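Side-chain contacts in glycerol dehydratase (Clostridium butyricum, PDB 1R9D), which probably dehydrates glycerol to 3-hydroxypropionaldehyde by glycyl-radical chemistry, without using coenzyme B12: residues A257-F260 with Y261-C264; L665-G668 with V669-S672; K185-L188 with E189-S193; L16-Q19 with I20-K24; K572-P575 with S576-K579. One frame throughout, in Å; residues are numbered along the deposited sequence.

Contact 1 (A257-F260 with Y261-C264); sequences AKSF and YEAC
Tyr261 makes a modest touch, its CB lying 4.2 Å from Ser259 OG, while its hydroxyl is hydrogen-bonded to the carbonyl oxygen of Leu71. Glu262 carries most of the polar contact. Its CG stands opposite the carbonyl carbon (chi1 -72°) and the chain runs on extended, which sends the carboxylate back along the incoming loop. There OE2 accepts from Lys258 N at 2.8 Å; the donor sits nearly on the line of the C-O bond, although the N-H itself is bent to 137°. Ser259 N gives the same OE2 a second bond at 3.2 Å, approaching from 60° out of the carboxylate plane. Lys251 adds a salt bridge to this oxygen, so three donors grip it, an environment that probably favours the charged carboxylate. In return, Glu262 N makes a weak bond to Ser259 OG at 3.3 Å. At Ala263 the backbone N is bonded to Ser259 O (3.0 Å), and its CA is pressed closely against Ala257 CB, 3.5 Å away. Cys264 N donates to Phe260 O at 2.9 Å, and SG rests over one face of the Phe260 ring, displaced toward the rim, 3.8 Å from the centroid. The reciprocal side-chain-to-backbone bonds of Ser259 and Glu262 form a capping box, with Ser259 as the N-cap of helix 260-277.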
loop_
_atom_site.group_PDB
_atom_site.type_symbol
_atom_site.label_atom_id
_atom_site.label_comp_id
_atom_site.label_asym_id
_atom_site.label_seq_id
_atom_site.Cartn_x
_atom_site.Cartn_y
_atom_site.Cartn_z
ATOM N N ALA A 257 25.614 23.008 -13.685
ATOM C CA ALA A 257 26.364 23.472 -14.843
ATOM C C ALA A 257 26.797 24.929 -14.707
ATOM O O ALA A 257 26.208 25.700 -13.953
ATOM C CB ALA A 257 25.530 23.288 -16.110
ATOM N N LYS A 258 27.840 25.297 -15.442
ATOM C CA LYS A 258 28.351 26.662 -15.424
ATOM C C LYS A 258 28.368 27.186 -16.859
ATOM O O LYS A 258 27.745 28.202 -17.174
ATOM C CB LYS A 258 29.768 26.679 -14.843
ATOM C CG LYS A 258 30.469 28.032 -14.890
ATOM C CD LYS A 258 29.934 29.001 -13.846
ATOM C CE LYS A 258 30.777 30.271 -13.808
ATOM N NZ LYS A 258 30.320 31.225 -12.756
ATOM N N SER A 259 29.074 26.476 -17.730
ATOM C CA SER A 259 29.183 26.863 -19.132
ATOM C C SER A 259 28.043 26.254 -19.946
ATOM O O SER A 259 27.291 25.417 -19.443
ATOM C CB SER A 259 30.511 26.373 -19.700
ATOM O OG SER A 259 30.518 24.961 -19.776
ATOM N N PHE A 260 27.934 26.658 -21.208
ATOM C CA PHE A 260 26.879 26.142 -22.075
ATOM C C PHE A 260 27.058 24.654 -22.377
ATOM O O PHE A 260 26.092 23.893 -22.364
ATOM C CB PHE A 260 26.824 26.936 -23.387
ATOM C CG PHE A 260 25.595 26.657 -24.214
ATOM C CD1 PHE A 260 24.336 27.050 -23.765
ATOM C CD2 PHE A 260 25.694 25.993 -25.431
ATOM C CE1 PHE A 260 23.192 26.782 -24.517
ATOM C CE2 PHE A 260 24.555 25.719 -26.196
ATOM C CZ PHE A 260 23.300 26.116 -25.736
ATOM N N TYR A 261 28.293 24.233 -22.644
ATOM C CA TYR A 261 28.558 22.830 -22.945
ATOM C C TYR A 261 28.126 21.983 -21.744
ATOM O O TYR A 261 27.496 20.938 -21.903
ATOM C CB TYR A 261 30.055 22.623 -23.225
ATOM C CG TYR A 261 30.424 21.367 -24.004
ATOM C CD1 TYR A 261 29.601 20.240 -24.010
ATOM C CD2 TYR A 261 31.643 21.290 -24.682
ATOM C CE1 TYR A 261 29.984 19.071 -24.668
ATOM C CE2 TYR A 261 32.034 20.132 -25.336
ATOM C CZ TYR A 261 31.208 19.027 -25.327
ATOM O OH TYR A 261 31.617 17.876 -25.960
ATOM N N GLU A 262 28.470 22.442 -20.544
ATOM C CA GLU A 262 28.109 21.734 -19.319
ATOM C C GLU A 262 26.591 21.649 -19.164
ATOM O O GLU A 262 26.062 20.617 -18.759
ATOM C CB GLU A 262 28.715 22.432 -18.097
ATOM C CG GLU A 262 30.229 22.265 -17.980
ATOM C CD GLU A 262 30.838 23.122 -16.885
ATOM O OE1 GLU A 262 32.074 23.044 -16.688
ATOM O OE2 GLU A 262 30.089 23.879 -16.225
ATOM N N ALA A 263 25.896 22.735 -19.489
ATOM C CA ALA A 263 24.436 22.757 -19.390
ATOM C C ALA A 263 23.825 21.761 -20.380
ATOM O O ALA A 263 22.901 21.023 -20.036
ATOM C CB ALA A 263 23.912 24.165 -19.658
ATOM N N CYS A 264 24.349 21.729 -21.604
ATOM C CA CYS A 264 23.845 20.805 -22.622
ATOM C C CYS A 264 24.044 19.344 -22.234
ATOM O O CYS A 264 23.159 18.509 -22.434
ATOM C CB CYS A 264 24.530 21.059 -23.975
ATOM S SG CYS A 264 24.012 22.572 -24.820
#

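Contact 2 (L665-G668 with V669-S672); sequences LADG and VSPS
The carbonyl group of Asp667 is approached on both faces by Ser670. Ser670 N comes to Asp667 O at 3.1 Å, tilted 22° from the carbonyl plane, and Ser670 OG reaches this oxygen at 3.1 Å from the opposite face, tilted 26°. One residue can supply both donors because OG lies beside its own backbone N, opposite the carbonyl carbon. The hydroxyl donates to Asp667 O and is also hydrogen-bonded to Asn702 N, which limits its freedom to rotate. The second flat group, the Asp667 carboxylate, divides its oxygens between two kinds of partner. OD1 is hydrogen-bonded to Asn702 ND2, so Asn702 holds both side chains of the pair through different atoms. Asp667 OD2 accepts from a water at 2.6 Å, and the same water donates to Pro671 O at 2.7 Å, tying the carboxylate to the departing chain. The backbone bond from Ser670 N closes a type II' beta turn spanning Asp667 to Ser670. Its second position is Gly668, whose positive phi of 57° is a value that favours glycine. This turn lies in the glycyl-radical part of the protein, and the Gly668 position lies about 11 Å from a bound glycerol. Another water spans the turn farther along, donating to Gly668 O at 2.7 Å and to Ser670 O at 2.8 Å. Ala666 CB packs against the end of the turn, 3.7 Å from Ser670 O, and its methyl also touches Ala554 of helix 553-569.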
loop_
_atom_site.group_PDB
_atom_site.type_symbol
_atom_site.label_atom_id
_atom_site.label_comp_id
_atom_site.label_asym_id
_atom_site.label_seq_id
_atom_site.Cartn_x
_atom_site.Cartn_y
_atom_site.Cartn_z
ATOM N N LEU A 665 -11.372 7.595 -39.155
ATOM C CA LEU A 665 -12.156 8.683 -38.593
ATOM C C LEU A 665 -11.295 9.916 -38.854
ATOM O O LEU A 665 -10.148 9.792 -39.289
ATOM C CB LEU A 665 -12.341 8.501 -37.084
ATOM C CG LEU A 665 -13.109 7.272 -36.602
ATOM C CD1 LEU A 665 -13.208 7.306 -35.076
ATOM C CD2 LEU A 665 -14.495 7.257 -37.224
ATOM N N ALA A 666 -11.842 11.100 -38.601
ATOM C CA ALA A 666 -11.093 12.336 -38.795
ATOM C C ALA A 666 -10.054 12.482 -37.682
ATOM O O ALA A 666 -10.227 11.938 -36.590
ATOM C CB ALA A 666 -12.042 13.531 -38.782
ATOM N N ASP A 667 -8.986 13.224 -37.965
ATOM C CA ASP A 667 -7.903 13.444 -37.006
ATOM C C ASP A 667 -8.088 14.725 -36.181
ATOM O O ASP A 667 -8.266 15.805 -36.736
ATOM C CB ASP A 667 -6.568 13.496 -37.758
ATOM C CG ASP A 667 -6.598 14.460 -38.938
ATOM O OD1 ASP A 667 -5.914 15.501 -38.879
ATOM O OD2 ASP A 667 -7.317 14.179 -39.925
ATOM N N GLY A 668 -8.046 14.596 -34.856
ATOM C CA GLY A 668 -8.205 15.751 -33.986
ATOM C C GLY A 668 -9.510 16.488 -34.241
ATOM O O GLY A 668 -10.566 15.869 -34.324
ATOM N N VAL A 669 -9.441 17.810 -34.359
ATOM C CA VAL A 669 -10.635 18.603 -34.629
ATOM C C VAL A 669 -10.646 19.069 -36.085
ATOM O O VAL A 669 -11.376 19.989 -36.449
ATOM C CB VAL A 669 -10.723 19.830 -33.687
ATOM C CG1 VAL A 669 -10.905 19.352 -32.251
ATOM C CG2 VAL A 669 -9.464 20.694 -33.816
ATOM N N SER A 670 -9.825 18.424 -36.915
ATOM C CA SER A 670 -9.732 18.769 -38.333
ATOM C C SER A 670 -10.944 18.244 -39.103
ATOM O O SER A 670 -11.505 17.210 -38.758
ATOM C CB SER A 670 -8.471 18.144 -38.955
ATOM O OG SER A 670 -7.322 18.356 -38.157
ATOM N N PRO A 671 -11.362 18.959 -40.161
ATOM C CA PRO A 671 -12.510 18.517 -40.961
ATOM C C PRO A 671 -12.193 17.159 -41.597
ATOM O O PRO A 671 -11.019 16.820 -41.773
ATOM C CB PRO A 671 -12.639 19.617 -42.014
ATOM C CG PRO A 671 -12.160 20.838 -41.283
ATOM C CD PRO A 671 -10.937 20.315 -40.548
ATOM N N SER A 672 -13.223 16.383 -41.927
ATOM C CA SER A 672 -13.020 15.077 -42.559
ATOM C C SER A 672 -12.434 15.274 -43.953
ATOM O O SER A 672 -12.643 16.309 -44.576
ATOM C CB SER A 672 -14.344 14.312 -42.672
ATOM O OG SER A 672 -14.834 13.931 -41.398
HETATM O O HOH W 1 -9.282 14.719 -41.619
HETATM O O HOH W 2 -12.259 15.920 -36.448
#

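Contact 3 (K185-L188 with E189-S193); sequences KEQL and EKNRS
Gln187 and Asn191 meet because of how each side chain leaves the helix. CG of Gln187 stands trans to its N, and the chain then bends at chi2 (63°), turning the amide toward the following turn; Asn191, with CG opposite its carbonyl carbon (chi1 -72°), presents OD1 to it. Gln187 NE2 donates to Asn191 OD1 at 3.0 Å. The acceptor lies in the Gln187 amide plane, but the donor stands above the Asn191 carbonyl plane, and the two amides are turned 54° against each other. The same residues are joined through the backbone, where Asn191 N bonds to Gln187 O at 2.9 Å. On another side of the helix, Glu189 N bonds to Lys185 O at 3.2 Å, and a water donates both to this carbonyl oxygen (2.7 Å) and to Glu189 OE2 (3.2 Å). Lys190 lays CG 3.2 Å from Glu186 O; its NZ is 5.7 Å from Glu186 OE1, too distant for a salt bridge, though some attraction is likely. Helix 169-190 packs here on helix 197-230, with Leu188 touching Leu205 and Asn206, and Asn191 touching Phe198.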
loop_
_atom_site.group_PDB
_atom_site.type_symbol
_atom_site.label_atom_id
_atom_site.label_comp_id
_atom_site.label_asym_id
_atom_site.label_seq_id
_atom_site.Cartn_x
_atom_site.Cartn_y
_atom_site.Cartn_z
ATOM N N LYS A 185 18.088 15.580 2.064
ATOM C CA LYS A 185 18.674 15.412 3.393
ATOM C C LYS A 185 18.181 16.482 4.362
ATOM O O LYS A 185 17.963 16.201 5.540
ATOM C CB LYS A 185 20.205 15.435 3.316
ATOM C CG LYS A 185 20.807 14.165 2.731
ATOM C CD LYS A 185 22.327 14.215 2.736
ATOM C CE LYS A 185 22.924 12.911 2.227
ATOM N NZ LYS A 185 24.415 12.966 2.174
ATOM N N GLU A 186 18.001 17.705 3.870
ATOM C CA GLU A 186 17.513 18.791 4.715
ATOM C C GLU A 186 16.075 18.525 5.147
ATOM O O GLU A 186 15.703 18.806 6.286
ATOM C CB GLU A 186 17.577 20.131 3.978
ATOM C CG GLU A 186 18.975 20.544 3.542
ATOM C CD GLU A 186 18.997 21.893 2.840
ATOM O OE1 GLU A 186 18.089 22.152 2.018
ATOM O OE2 GLU A 186 19.929 22.689 3.098
ATOM N N GLN A 187 15.268 17.983 4.237
ATOM C CA GLN A 187 13.870 17.690 4.542
ATOM C C GLN A 187 13.805 16.573 5.576
ATOM O O GLN A 187 12.947 16.568 6.461
ATOM C CB GLN A 187 13.123 17.271 3.272
ATOM C CG GLN A 187 11.614 17.141 3.439
ATOM C CD GLN A 187 10.948 18.456 3.808
ATOM O OE1 GLN A 187 11.086 19.451 3.103
ATOM N NE2 GLN A 187 10.219 18.464 4.916
ATOM N N LEU A 188 14.729 15.629 5.454
ATOM C CA LEU A 188 14.821 14.501 6.366
ATOM C C LEU A 188 15.032 15.037 7.788
ATOM O O LEU A 188 14.471 14.514 8.756
ATOM C CB LEU A 188 15.991 13.613 5.934
ATOM C CG LEU A 188 15.850 12.088 5.905
ATOM C CD1 LEU A 188 14.470 11.674 5.433
ATOM C CD2 LEU A 188 16.926 11.521 4.982
ATOM N N GLU A 189 15.833 16.092 7.910
ATOM C CA GLU A 189 16.095 16.694 9.214
ATOM C C GLU A 189 14.893 17.472 9.736
ATOM O O GLU A 189 14.642 17.506 10.942
ATOM C CB GLU A 189 17.316 17.613 9.147
ATOM C CG GLU A 189 18.631 16.861 9.130
ATOM C CD GLU A 189 18.745 15.890 10.292
ATOM O OE1 GLU A 189 18.723 16.349 11.455
ATOM O OE2 GLU A 189 18.848 14.669 10.041
ATOM N N LYS A 190 14.153 18.100 8.832
ATOM C CA LYS A 190 12.973 18.859 9.227
ATOM C C LYS A 190 11.869 17.903 9.667
ATOM O O LYS A 190 11.016 18.257 10.480
ATOM C CB LYS A 190 12.462 19.710 8.063
ATOM C CG LYS A 190 13.445 20.746 7.550
ATOM C CD LYS A 190 12.845 21.526 6.390
ATOM C CE LYS A 190 13.833 22.528 5.813
ATOM N NZ LYS A 190 13.227 23.329 4.706
ATOM N N ASN A 191 11.899 16.689 9.121
ATOM C CA ASN A 191 10.900 15.673 9.423
ATOM C C ASN A 191 11.152 14.844 10.678
ATOM O O ASN A 191 10.286 14.068 11.084
ATOM C CB ASN A 191 10.736 14.729 8.229
ATOM C CG ASN A 191 10.022 15.383 7.060
ATOM O OD1 ASN A 191 9.646 16.553 7.122
ATOM N ND2 ASN A 191 9.831 14.626 5.986
ATOM N N ARG A 192 12.325 14.984 11.288
ATOM C CA ARG A 192 12.610 14.221 12.501
ATOM C C ARG A 192 11.401 14.389 13.417
ATOM O O ARG A 192 11.075 15.503 13.834
ATOM C CB ARG A 192 13.880 14.738 13.187
ATOM C CG ARG A 192 13.800 16.176 13.684
ATOM C CD ARG A 192 15.054 16.555 14.465
ATOM N NE ARG A 192 14.968 17.899 15.029
ATOM C CZ ARG A 192 15.916 18.453 15.779
ATOM N NH1 ARG A 192 17.025 17.774 16.057
ATOM N NH2 ARG A 192 15.759 19.684 16.253
ATOM N N SER A 193 10.728 13.281 13.715
ATOM C CA SER A 193 9.533 13.327 14.550
ATOM C C SER A 193 9.099 11.939 15.003
ATOM O O SER A 193 9.500 10.933 14.421
ATOM C CB SER A 193 8.390 13.979 13.763
ATOM O OG SER A 193 7.144 13.820 14.417
HETATM O O HOH W 3 19.509 14.383 6.892
#

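Contact 4 (L16-Q19 with I20-K24); sequences LKAQ and ILNAK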
loop_
_atom_site.group_PDB
_atom_site.type_symbol
_atom_site.label_atom_id
_atom_site.label_comp_id
_atom_site.label_asym_id
_atom_site.label_seq_id
_atom_site.Cartn_x
_atom_site.Cartn_y
_atom_site.Cartn_z
ATOM N N LEU A 16 26.413 11.985 -37.446
ATOM C CA LEU A 16 25.595 11.534 -36.326
ATOM C C LEU A 16 24.174 11.222 -36.793
ATOM O O LEU A 16 23.573 10.242 -36.354
ATOM C CB LEU A 16 25.579 12.596 -35.226
ATOM C CG LEU A 16 26.939 12.866 -34.574
ATOM C CD1 LEU A 16 26.856 14.090 -33.692
ATOM C CD2 LEU A 16 27.373 11.648 -33.769
ATOM N N LYS A 17 23.643 12.048 -37.694
ATOM C CA LYS A 17 22.296 11.821 -38.214
ATOM C C LYS A 17 22.220 10.488 -38.953
ATOM O O LYS A 17 21.235 9.757 -38.843
ATOM C CB LYS A 17 21.883 12.948 -39.168
ATOM C CG LYS A 17 20.558 12.676 -39.875
ATOM C CD LYS A 17 20.204 13.768 -40.876
ATOM C CE LYS A 17 18.882 13.457 -41.570
ATOM N NZ LYS A 17 18.557 14.434 -42.652
ATOM N N ALA A 18 23.266 10.180 -39.714
ATOM C CA ALA A 18 23.317 8.937 -40.470
ATOM C C ALA A 18 23.282 7.726 -39.540
ATOM O O ALA A 18 22.757 6.671 -39.898
ATOM C CB ALA A 18 24.581 8.901 -41.334
ATOM N N GLN A 19 23.846 7.877 -38.345
ATOM C CA GLN A 19 23.863 6.784 -37.380
ATOM C C GLN A 19 22.436 6.433 -36.982
ATOM O O GLN A 19 22.098 5.264 -36.802
ATOM C CB GLN A 19 24.665 7.177 -36.138
ATOM C CG GLN A 19 26.098 7.600 -36.431
ATOM C CD GLN A 19 26.905 7.846 -35.170
ATOM O OE1 GLN A 19 26.352 8.194 -34.123
ATOM N NE2 GLN A 19 28.221 7.682 -35.266
ATOM N N ILE A 20 21.596 7.454 -36.848
ATOM C CA ILE A 20 20.200 7.237 -36.482
ATOM C C ILE A 20 19.435 6.514 -37.598
ATOM O O ILE A 20 18.828 5.470 -37.372
ATOM C CB ILE A 20 19.476 8.577 -36.205
ATOM C CG1 ILE A 20 20.180 9.349 -35.081
ATOM C CG2 ILE A 20 18.020 8.309 -35.859
ATOM C CD1 ILE A 20 20.097 8.695 -33.715
ATOM N N LEU A 21 19.473 7.074 -38.804
ATOM C CA LEU A 21 18.757 6.496 -39.938
ATOM C C LEU A 21 19.257 5.141 -40.427
ATOM O O LEU A 21 18.471 4.324 -40.901
ATOM C CB LEU A 21 18.742 7.489 -41.102
ATOM C CG LEU A 21 17.959 8.775 -40.812
ATOM C CD1 LEU A 21 18.043 9.710 -41.998
ATOM C CD2 LEU A 21 16.511 8.427 -40.491
ATOM N N ASN A 22 20.558 4.892 -40.322
ATOM C CA ASN A 22 21.096 3.611 -40.772
ATOM C C ASN A 22 20.955 2.521 -39.717
ATOM O O ASN A 22 21.229 1.348 -39.975
ATOM C CB ASN A 22 22.564 3.763 -41.177
ATOM C CG ASN A 22 22.731 4.593 -42.430
ATOM O OD1 ASN A 22 21.936 4.481 -43.364
ATOM N ND2 ASN A 22 23.768 5.425 -42.466
ATOM N N ALA A 23 20.517 2.909 -38.526
ATOM C CA ALA A 23 20.341 1.950 -37.449
ATOM C C ALA A 23 19.220 0.979 -37.786
ATOM O O ALA A 23 18.361 1.265 -38.624
ATOM C CB ALA A 23 20.022 2.680 -36.142
ATOM N N LYS A 24 19.248 -0.177 -37.137
ATOM C CA LYS A 24 18.227 -1.198 -37.317
ATOM C C LYS A 24 17.590 -1.362 -35.940
ATOM O O LYS A 24 18.047 -2.163 -35.123
ATOM C CB LYS A 24 18.868 -2.507 -37.779
ATOM C CG LYS A 24 19.612 -2.368 -39.104
ATOM C CD LYS A 24 20.453 -3.596 -39.416
ATOM C CE LYS A 24 21.253 -3.395 -40.699
ATOM N NZ LYS A 24 22.201 -4.522 -40.959
#
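Ile20 packs back over the preceding turn, its CB 3.4 Å from Lys17 O. Since CG1 lies opposite the carbonyl carbon (chi1 -58°), it leans along the helix and comes within 3.7 Å of Leu16 O. The backbone N of Ile20 is divided between the carbonyl oxygens of Leu16 and Lys17, both bonds being weak; CB and CG1 lie against the same two carbonyls. Gln19 contributes through its carbonyl oxygen, which receives Ala23 CB at 3.4 Å where the chain leaves the helix. The Gln19 side chain runs extended toward a loop, and NE2 makes a weak hydrogen bond to Asp68 O. Lys17 is the third main participant. With CG trans to its N (chi1 173°) and every later bond extended, it brings CE to 3.9 Å from Leu21 CD1, where the two side chains cross obliquely; this is contact of the aliphatic stem. In the backbone of the same pair, Leu21 N meets Lys17 O at 3.2 Å in an almost straight bond (170°), lying in the carbonyl plane. One position on, Asn22 N is bonded to Ala18 O at 2.9 Å, and Asn22 ND2 lies 3.7 Å from the methyl CB of Ala18. The Lys17-Leu21 and Ala18-Asn22 pairs are i to i+4 relations of one alpha-helix; Ile20 on Lys17 O is i to i+3. Helix 11-22 presents Leu16 and Ile20 to helix 304-317, where both touch Ile316 and Leu16 also meets Cys313, while Ala23 packs on Glu79 and Pro80 of a loop.

Contact 5 (K572-P575 with S576-K579); sequences KITP and SELK
Glu577 folds back over Thr574, and each carbon of its side chain finds part of that residue. CB lies 3.5 Å from Thr574 O. CG, placed opposite the carbonyl carbon (chi1 -63°), comes to 3.0 Å from Thr574 OG1, a close approach. CD passes 3.7 Å from Thr574 N, and at the end OE1 accepts from this N at 2.7 Å while also lying against Ile573 CA. The bond is short and fairly straight (163°), and it uses the anti lone pair of OE1, the one directed away from the other carboxylate oxygen. Thr574 answers with its hydroxyl. OG1 sits between the backbone N and the carbonyl carbon (chi1 65°), which turns it toward the first turn of the helix, where Glu577 N donates to it at 3.2 Å. The two bonds make a capping box: Thr574 is the N-cap of helix 575-583 and Glu577 the third residue inside it. Pro575 follows as the first helical residue, a place where the missing N-H costs no helical bond. The positive end of the helix dipole would probably help to stabilise the Glu577 carboxylate. A hydrophobic staple accompanies the box, since Ile573, just before the cap, meets Leu578 with CD1 3.9 Å from Leu578 CB. Both residues also touch Val567 of helix 553-569. Regular helical bonding starts with Leu578 N to Thr574 O at 3.1 Å and continues with Lys579 N to Pro575 O at 2.9 Å, while Lys579 NZ extends to a salt bridge with Glu479.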
loop_
_atom_site.group_PDB
_atom_site.type_symbol
_atom_site.label_atom_id
_atom_site.label_comp_id
_atom_site.label_asym_id
_atom_site.label_seq_id
_atom_site.Cartn_x
_atom_site.Cartn_y
_atom_site.Cartn_z
ATOM N N LYS A 572 -36.775 12.809 -45.098
ATOM C CA LYS A 572 -36.441 12.152 -46.359
ATOM C C LYS A 572 -36.462 10.637 -46.197
ATOM O O LYS A 572 -36.833 9.911 -47.116
ATOM C CB LYS A 572 -35.062 12.599 -46.855
ATOM C CG LYS A 572 -35.018 14.029 -47.370
ATOM C CD LYS A 572 -35.987 14.218 -48.527
ATOM C CE LYS A 572 -35.901 15.617 -49.109
ATOM N NZ LYS A 572 -34.589 15.847 -49.760
ATOM N N ILE A 573 -36.049 10.166 -45.025
ATOM C CA ILE A 573 -36.033 8.739 -44.718
ATOM C C ILE A 573 -36.452 8.577 -43.262
ATOM O O ILE A 573 -36.313 9.506 -42.470
ATOM C CB ILE A 573 -34.623 8.128 -44.904
ATOM C CG1 ILE A 573 -33.614 8.854 -44.013
ATOM C CG2 ILE A 573 -34.196 8.228 -46.359
ATOM C CD1 ILE A 573 -32.201 8.304 -44.113
ATOM N N THR A 574 -36.970 7.405 -42.907
ATOM C CA THR A 574 -37.398 7.162 -41.534
ATOM C C THR A 574 -36.228 6.657 -40.698
ATOM O O THR A 574 -35.217 6.202 -41.235
ATOM C CB THR A 574 -38.510 6.096 -41.458
ATOM O OG1 THR A 574 -37.986 4.832 -41.884
ATOM C CG2 THR A 574 -39.684 6.480 -42.337
ATOM N N PRO A 575 -36.351 6.738 -39.366
ATOM C CA PRO A 575 -35.271 6.265 -38.500
ATOM C C PRO A 575 -34.954 4.803 -38.812
ATOM O O PRO A 575 -33.788 4.405 -38.864
ATOM C CB PRO A 575 -35.853 6.453 -37.103
ATOM C CG PRO A 575 -36.691 7.683 -37.266
ATOM C CD PRO A 575 -37.400 7.411 -38.579
ATOM N N SER A 576 -36.003 4.014 -39.034
ATOM C CA SER A 576 -35.850 2.596 -39.345
ATOM C C SER A 576 -35.035 2.380 -40.613
ATOM O O SER A 576 -34.174 1.504 -40.660
ATOM C CB SER A 576 -37.221 1.932 -39.516
ATOM O OG SER A 576 -37.974 2.000 -38.318
ATOM N N GLU A 577 -35.312 3.177 -41.640
ATOM C CA GLU A 577 -34.604 3.063 -42.911
ATOM C C GLU A 577 -33.121 3.385 -42.759
ATOM O O GLU A 577 -32.269 2.691 -43.310
ATOM C CB GLU A 577 -35.235 3.994 -43.952
ATOM C CG GLU A 577 -36.684 3.652 -44.276
ATOM C CD GLU A 577 -37.298 4.575 -45.321
ATOM O OE1 GLU A 577 -37.372 5.800 -45.082
ATOM O OE2 GLU A 577 -37.713 4.069 -46.384
ATOM N N LEU A 578 -32.815 4.440 -42.010
ATOM C CA LEU A 578 -31.425 4.824 -41.798
ATOM C C LEU A 578 -30.698 3.736 -41.016
ATOM O O LEU A 578 -29.595 3.335 -41.377
ATOM C CB LEU A 578 -31.343 6.151 -41.037
ATOM C CG LEU A 578 -29.926 6.667 -40.771
ATOM C CD1 LEU A 578 -29.216 6.909 -42.099
ATOM C CD2 LEU A 578 -29.982 7.950 -39.951
ATOM N N LYS A 579 -31.325 3.250 -39.951
ATOM C CA LYS A 579 -30.713 2.210 -39.132
ATOM C C LYS A 579 -30.353 0.989 -39.973
ATOM O O LYS A 579 -29.247 0.457 -39.865
ATOM C CB LYS A 579 -31.657 1.804 -37.996
ATOM C CG LYS A 579 -31.123 0.688 -37.104
ATOM C CD LYS A 579 -32.061 0.428 -35.930
ATOM C CE LYS A 579 -31.584 -0.744 -35.087
ATOM N NZ LYS A 579 -32.428 -0.948 -33.876
#

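Contacts 1 and 5 both close a helix N-terminus with a capping box, yet their centres are 68 Å apart, on opposite sides of the chain's centre. Their apolar complements differ: sulfur over a ring in contact 1, an aliphatic staple in contact 5. Contacts 3 and 4 follow the later turns of separate helices. Contact 3 is a surface contact, rich in amides, charges and water; contact 4 is partly buried and packs on helix 304-317, which Phe260 and Cys264 of contact 1 also touch. Contact 2 alone is buried, lacks regular secondary structure and belongs to the glycyl-radical part; waters and a carbonyl oxygen that accepts two hydrogen bonds hold its turn.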